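Side-chain contacts in putative hexose oxidase (Nonomuraea sp. ATCC 39727, PDB 5AWV), which binds FAD and the glycopeptide antibiotic teicoplanin, and probably acts as an oxidase on a hexose unit of such glycopeptides: residues R374-D377 / R378-Q381; V97-P100 / D101-V104. All coordinates share one frame; numbering follows the deposited sequence.

Contact 1 of 2, residues R374-D377 / R378-Q381; sequences RLTD and RQIQ. With N1L (2-amino-2-deoxy-beta-D-glucopyranuronic acid), chain B; MAN (alpha-D-mannopyranose), chain C.
Thr-376 accepts a bond at OG1 from Gln-379 N, 3.1 Å away and at an N-H...O angle of 156°, which identifies it as the N-cap of helix 377-387. The capping hydroxyl is placed by chi1 of 68°, which tucks it between the residue's own N and carbonyl carbon. The aliphatic part of Gln-379 lies against the same oxygen, its CG 3.3 Å from Thr-376 OG1. The helical bonding starts at this residue as well: Ile-380 N donates to Thr-376 O at 2.8 Å, and Gln-381 N bonds to Asp-377 O at 3.1 Å.

Just outside the cap, Leu-375 packs on Ile-380, with Leu-375 CB 3.9 Å from Ile-380 CG1. Beyond this pair Arg-374 folds back, its NH1 2.8 Å from Leu-375 O in the carbonyl plane, while its NE forms a salt bridge with Glu-276. Helix 264-280 covers Ile-380 through Ser-268 and Leu-271.

Two side chains near the start of the helix reach sugars. Arg-378, bent at chi3 (70°), presents the edge of its guanidinium to the carboxylate of the aminoglucuronic acid, with NH1 3.2 Å from O6B; its NH2 donates to the backbone of the bound peptide and NH1 also pairs with Glu-455, so several partners fix its rotation. Gln-381 NE2 makes only a weak bond to O3 of the mannose, at 3.0 Å, a sugar that Glu-264 also holds.

Leu-375 before the cap and Ile-380 at the fourth position after it meet the definition of a hydrophobic staple. Staple and N-cap together start a helix whose N-terminal end borders a teicoplanin-binding surface, distinct from the uronic-acid pocket containing Cys-151 and Tyr-473.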
# COMPACT_ATOMS: atom_id res chain seq x y z
N ARG A 374 19.92 12.23 -10.60
CA ARG A 374 19.55 11.46 -11.77
C ARG A 374 20.39 10.25 -11.99
O ARG A 374 21.59 10.15 -11.61
CB ARG A 374 19.57 12.33 -13.02
CG ARG A 374 20.99 12.71 -13.48
CD ARG A 374 20.87 13.12 -14.93
NE ARG A 374 22.03 13.69 -15.57
CZ ARG A 374 22.94 13.03 -16.28
NH1 ARG A 374 22.89 11.72 -16.39
NH2 ARG A 374 23.88 13.74 -16.93
N LEU A 375 19.78 9.33 -12.69
CA LEU A 375 20.53 8.25 -13.29
C LEU A 375 21.74 8.78 -14.06
O LEU A 375 21.67 9.79 -14.74
CB LEU A 375 19.64 7.43 -14.21
CG LEU A 375 18.56 6.55 -13.58
CD1 LEU A 375 17.60 5.94 -14.62
CD2 LEU A 375 19.13 5.38 -12.72
N THR A 376 22.87 8.11 -13.96
CA THR A 376 24.10 8.57 -14.58
C THR A 376 23.99 8.25 -16.06
O THR A 376 23.06 7.53 -16.55
CB THR A 376 25.34 7.80 -14.05
OG1 THR A 376 25.28 6.45 -14.50
CG2 THR A 376 25.42 7.91 -12.56
N ASP A 377 24.93 8.80 -16.81
CA ASP A 377 24.94 8.56 -18.23
C ASP A 377 25.06 7.09 -18.58
O ASP A 377 24.40 6.65 -19.49
CB ASP A 377 26.08 9.35 -18.89
CG ASP A 377 25.93 10.87 -18.72
OD1 ASP A 377 24.79 11.37 -18.43
OD2 ASP A 377 26.97 11.56 -18.84
N ARG A 378 25.83 6.34 -17.81
CA ARG A 378 26.02 4.90 -18.01
C ARG A 378 24.80 4.11 -17.65
O ARG A 378 24.43 3.14 -18.29
CB ARG A 378 27.22 4.42 -17.23
CG ARG A 378 28.50 5.18 -17.63
CD ARG A 378 29.77 4.68 -16.95
NE ARG A 378 30.16 3.37 -17.44
CZ ARG A 378 31.25 2.71 -17.08
NH1 ARG A 378 32.15 3.24 -16.23
NH2 ARG A 378 31.45 1.50 -17.59
N GLN A 379 24.07 4.59 -16.66
CA GLN A 379 22.80 4.00 -16.27
C GLN A 379 21.74 4.25 -17.29
O GLN A 379 20.96 3.38 -17.61
CB GLN A 379 22.38 4.50 -14.89
CG GLN A 379 23.28 3.93 -13.74
CD GLN A 379 22.87 4.39 -12.36
OE1 GLN A 379 22.68 3.58 -11.47
NE2 GLN A 379 22.74 5.65 -12.17
N ILE A 380 21.72 5.47 -17.85
CA ILE A 380 20.74 5.71 -18.89
C ILE A 380 21.01 4.80 -20.11
O ILE A 380 20.06 4.34 -20.76
CB ILE A 380 20.71 7.19 -19.27
CG1 ILE A 380 20.14 8.00 -18.08
CG2 ILE A 380 19.98 7.45 -20.54
CD1 ILE A 380 20.29 9.47 -18.22
N GLN A 381 22.29 4.63 -20.45
CA GLN A 381 22.69 3.72 -21.52
C GLN A 381 22.09 2.33 -21.29
O GLN A 381 21.53 1.72 -22.19
CB GLN A 381 24.22 3.67 -21.61
CG GLN A 381 24.77 2.98 -22.89
CD GLN A 381 26.31 2.78 -22.91
OE1 GLN A 381 26.95 2.46 -21.88
NE2 GLN A 381 26.93 2.93 -24.13
C1 N1L B . 34.95 5.52 -16.74
C2 N1L B . 36.47 5.64 -16.22
C3 N1L B . 36.54 5.27 -14.66
C4 N1L B . 35.43 5.95 -13.85
C5 N1L B . 34.05 5.66 -14.54
C6 N1L B . 32.87 6.14 -13.65
N2 N1L B . 37.56 5.15 -16.80
O3 N1L B . 37.85 5.74 -14.29
O4 N1L B . 35.51 5.32 -12.53
O5 N1L B . 34.00 6.26 -15.92
O6B N1L B . 31.64 5.78 -14.34
O6A N1L B . 33.02 7.54 -13.36
C1 MAN C . 28.01 0.90 -28.43
C2 MAN C . 27.08 1.92 -27.75
C3 MAN C . 25.98 1.20 -26.98
C4 MAN C . 25.24 0.23 -27.94
C5 MAN C . 26.19 -0.84 -28.56
C6 MAN C . 25.42 -1.86 -29.45
O2 MAN C . 26.49 2.71 -28.71
O3 MAN C . 25.04 2.20 -26.38
O4 MAN C . 24.32 -0.37 -27.13
O5 MAN C . 27.28 -0.16 -29.25
O6 MAN C . 25.17 -1.29 -30.77

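Contact 2 of 2, residues V97-P100 / D101-V104; sequences VDNP and DVKV. With FAD (flavin-adenine dinucleotide), chain M.
Asn-99 and Val-102 meet because of their first torsions: chi1 of 63° holds Asn-99 CG between its own N and carbonyl carbon, over the inside of the bend, and chi1 of 169° in Val-102 leaves CG2 beside the backbone N, facing back along the chain. The side chains cross at about a right angle, with Asn-99 CG 3.9 Å from Val-102 CG2. That methyl also lies 3.6 Å from Val-97 O, so it packs against two residues of the incoming limb, 97-100.

Asn-99 to Val-102 form a type I beta turn with Pro-100 and Asp-101 at its corners. Its closing bond is weak: Val-102 N to Asn-99 O measures 3.4 Å, although the N-H...O angle of 161° is favourable. A water 2.9 Å from Asn-99 O also approaches Val-102 O, at a distance short enough to be doubtful. More securely, Lys-103 curls back through its bend at chi2, and a second water joins the two sides, accepting from Lys-103 NZ at 2.7 Å and lying 3.0 Å from Pro-100 O.

The carboxylate of Asp-101 turns instead to the assembly, with a salt bridge from OD1 to Lys-189 of the second subunit, while Asp-98 pairs with Arg-87. Two residues before the turn, Val-97 CG2 rests 3.7 Å from FAD O2B, on the ribose of the adenosine half. The arrangement is a type I turn with a weak closing bond, followed by a water between Pro-100 O and Lys-103 NZ, in the loop joining parallel strands 84-87 and 104-107 of the PCMH-type FAD-binding domain, with Val-97, just ahead of the turn, in the cofactor pocket.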
# COMPACT_ATOMS: atom_id res chain seq x y z
N VAL A 97 2.13 -13.56 1.61
CA VAL A 97 0.87 -14.13 2.04
C VAL A 97 0.57 -15.40 1.28
O VAL A 97 0.11 -16.37 1.92
CB VAL A 97 -0.29 -13.12 1.86
CG1 VAL A 97 -1.63 -13.68 2.30
CG2 VAL A 97 0.06 -11.83 2.62
N ASP A 98 0.74 -15.39 -0.05
CA ASP A 98 0.34 -16.49 -0.90
C ASP A 98 1.61 -17.29 -1.26
O ASP A 98 2.39 -16.91 -2.13
CB ASP A 98 -0.34 -16.03 -2.15
CG ASP A 98 -1.69 -15.39 -1.89
OD1 ASP A 98 -2.50 -15.96 -1.13
OD2 ASP A 98 -1.95 -14.32 -2.52
N ASN A 99 1.87 -18.32 -0.46
CA ASN A 99 3.01 -19.26 -0.71
C ASN A 99 2.59 -20.61 -0.16
O ASN A 99 1.72 -20.67 0.70
CB ASN A 99 4.39 -18.73 -0.18
CG ASN A 99 4.42 -18.55 1.30
OD1 ASN A 99 4.57 -17.43 1.84
ND2 ASN A 99 4.21 -19.62 2.00
N PRO A 100 3.26 -21.69 -0.60
CA PRO A 100 2.90 -23.01 -0.08
C PRO A 100 3.06 -23.21 1.44
O PRO A 100 2.42 -24.10 2.00
CB PRO A 100 3.81 -23.96 -0.87
CG PRO A 100 4.43 -23.15 -1.97
CD PRO A 100 4.29 -21.72 -1.65
N ASP A 101 3.92 -22.46 2.11
CA ASP A 101 4.13 -22.64 3.55
C ASP A 101 3.15 -21.99 4.52
O ASP A 101 3.07 -22.42 5.67
CB ASP A 101 5.54 -22.25 3.93
CG ASP A 101 6.58 -23.07 3.20
OD1 ASP A 101 6.31 -24.21 2.86
OD2 ASP A 101 7.65 -22.54 2.90
N VAL A 102 2.33 -21.06 4.06
CA VAL A 102 1.40 -20.37 4.93
C VAL A 102 0.23 -21.30 5.16
O VAL A 102 -0.46 -21.73 4.23
CB VAL A 102 0.94 -18.99 4.33
CG1 VAL A 102 -0.20 -18.40 5.08
CG2 VAL A 102 2.08 -17.98 4.42
N LYS A 103 -0.08 -21.53 6.41
CA LYS A 103 -1.19 -22.40 6.69
C LYS A 103 -2.45 -21.72 7.14
O LYS A 103 -3.53 -22.33 7.08
CB LYS A 103 -0.76 -23.42 7.75
CG LYS A 103 0.39 -24.31 7.32
CD LYS A 103 0.06 -25.22 6.15
CE LYS A 103 1.32 -25.91 5.64
NZ LYS A 103 0.91 -26.87 4.58
N VAL A 104 -2.32 -20.55 7.73
CA VAL A 104 -3.50 -19.79 8.05
C VAL A 104 -3.36 -18.39 7.51
O VAL A 104 -2.34 -17.74 7.76
CB VAL A 104 -3.67 -19.72 9.55
CG1 VAL A 104 -4.85 -18.90 9.91
CG2 VAL A 104 -3.96 -21.14 10.10
PA FAD M . -1.29 -7.35 1.64
O1A FAD M . -0.78 -8.23 0.52
O2A FAD M . -2.59 -7.60 2.26
O5B FAD M . -0.19 -7.23 2.78
C5B FAD M . 1.22 -6.91 2.51
C4B FAD M . 2.07 -7.35 3.66
O4B FAD M . 1.73 -6.69 4.89
C3B FAD M . 2.05 -8.85 3.99
O3B FAD M . 3.28 -9.35 4.57
C2B FAD M . 0.92 -8.86 4.98
O2B FAD M . 0.96 -10.02 5.73
C1B FAD M . 1.14 -7.61 5.77
N9A FAD M . -0.09 -7.13 6.35
C8A FAD M . -1.27 -6.85 5.78
N7A FAD M . -2.15 -6.35 6.67
C5A FAD M . -1.54 -6.28 7.84
C6A FAD M . -1.93 -5.90 9.22
N6A FAD M . -3.18 -5.49 9.42
N1A FAD M . -0.96 -5.97 10.18
C2A FAD M . 0.29 -6.43 9.91
N3A FAD M . 0.72 -6.84 8.68
C4A FAD M . -0.19 -6.81 7.66
N1 FAD M . 2.61 1.77 -2.77
C2 FAD M . 2.81 3.11 -2.65
O2 FAD M . 3.39 3.55 -1.63
N3 FAD M . 2.39 3.99 -3.57
C4 FAD M . 1.61 3.61 -4.61
O4 FAD M . 1.18 4.44 -5.44
C4X FAD M . 1.32 2.18 -4.79
N5 FAD M . 0.54 1.71 -5.82
C5X FAD M . 0.18 0.39 -5.93
C6 FAD M . -0.68 0.00 -6.98
C7 FAD M . -0.92 -1.39 -7.08
C7M FAD M . -1.82 -1.91 -8.23
C8 FAD M . -0.38 -2.40 -6.08
C8M FAD M . -0.87 -3.83 -6.05
C9 FAD M . 0.42 -1.92 -5.02
C9A FAD M . 0.73 -0.60 -4.93
N10 FAD M . 1.56 -0.08 -3.89
C10 FAD M . 1.84 1.27 -3.77
C1' FAD M . 2.18 -1.00 -2.89
C2' FAD M . 1.40 -1.11 -1.63
O2' FAD M . 1.70 0.05 -0.87
C3' FAD M . 1.96 -2.30 -0.96
O3' FAD M . 1.77 -3.39 -1.87
C4' FAD M . 1.22 -2.57 0.38
O4' FAD M . 2.09 -3.38 1.18
C5' FAD M . -0.04 -3.34 0.08
O5' FAD M . -0.83 -3.49 1.28
P FAD M . -2.04 -4.49 1.28
O1P FAD M . -2.74 -4.43 2.54
O2P FAD M . -2.92 -4.34 0.07
O3P FAD M . -1.25 -5.86 0.99
O HOH W 1 -0.42 -22.26 1.76
O HOH W 2 -0.23 -25.29 2.73

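From the N terminus, the chain first reaches contact 2, where residues 97-104 turn back between strand 84-87 and strand 104-107, two neighbours in the mixed four-stranded sheet of the FAD-binding domain. Much later comes contact 1, at residues 374-381, where the chain leaves strand 363-371, an outer strand of the antiparallel seven-stranded sheet, and enters helix 377-387. The two are in series: each spans eight consecutive residues, and they neither nest nor cross. The centres of contact 1 and contact 2 are about 40 Å apart and their nearest atoms about 29 Å, so they do not touch. Contact 2 borders the cofactor and a second subunit; contact 1 ties its helix to helix 264-280 beside bound antibiotic.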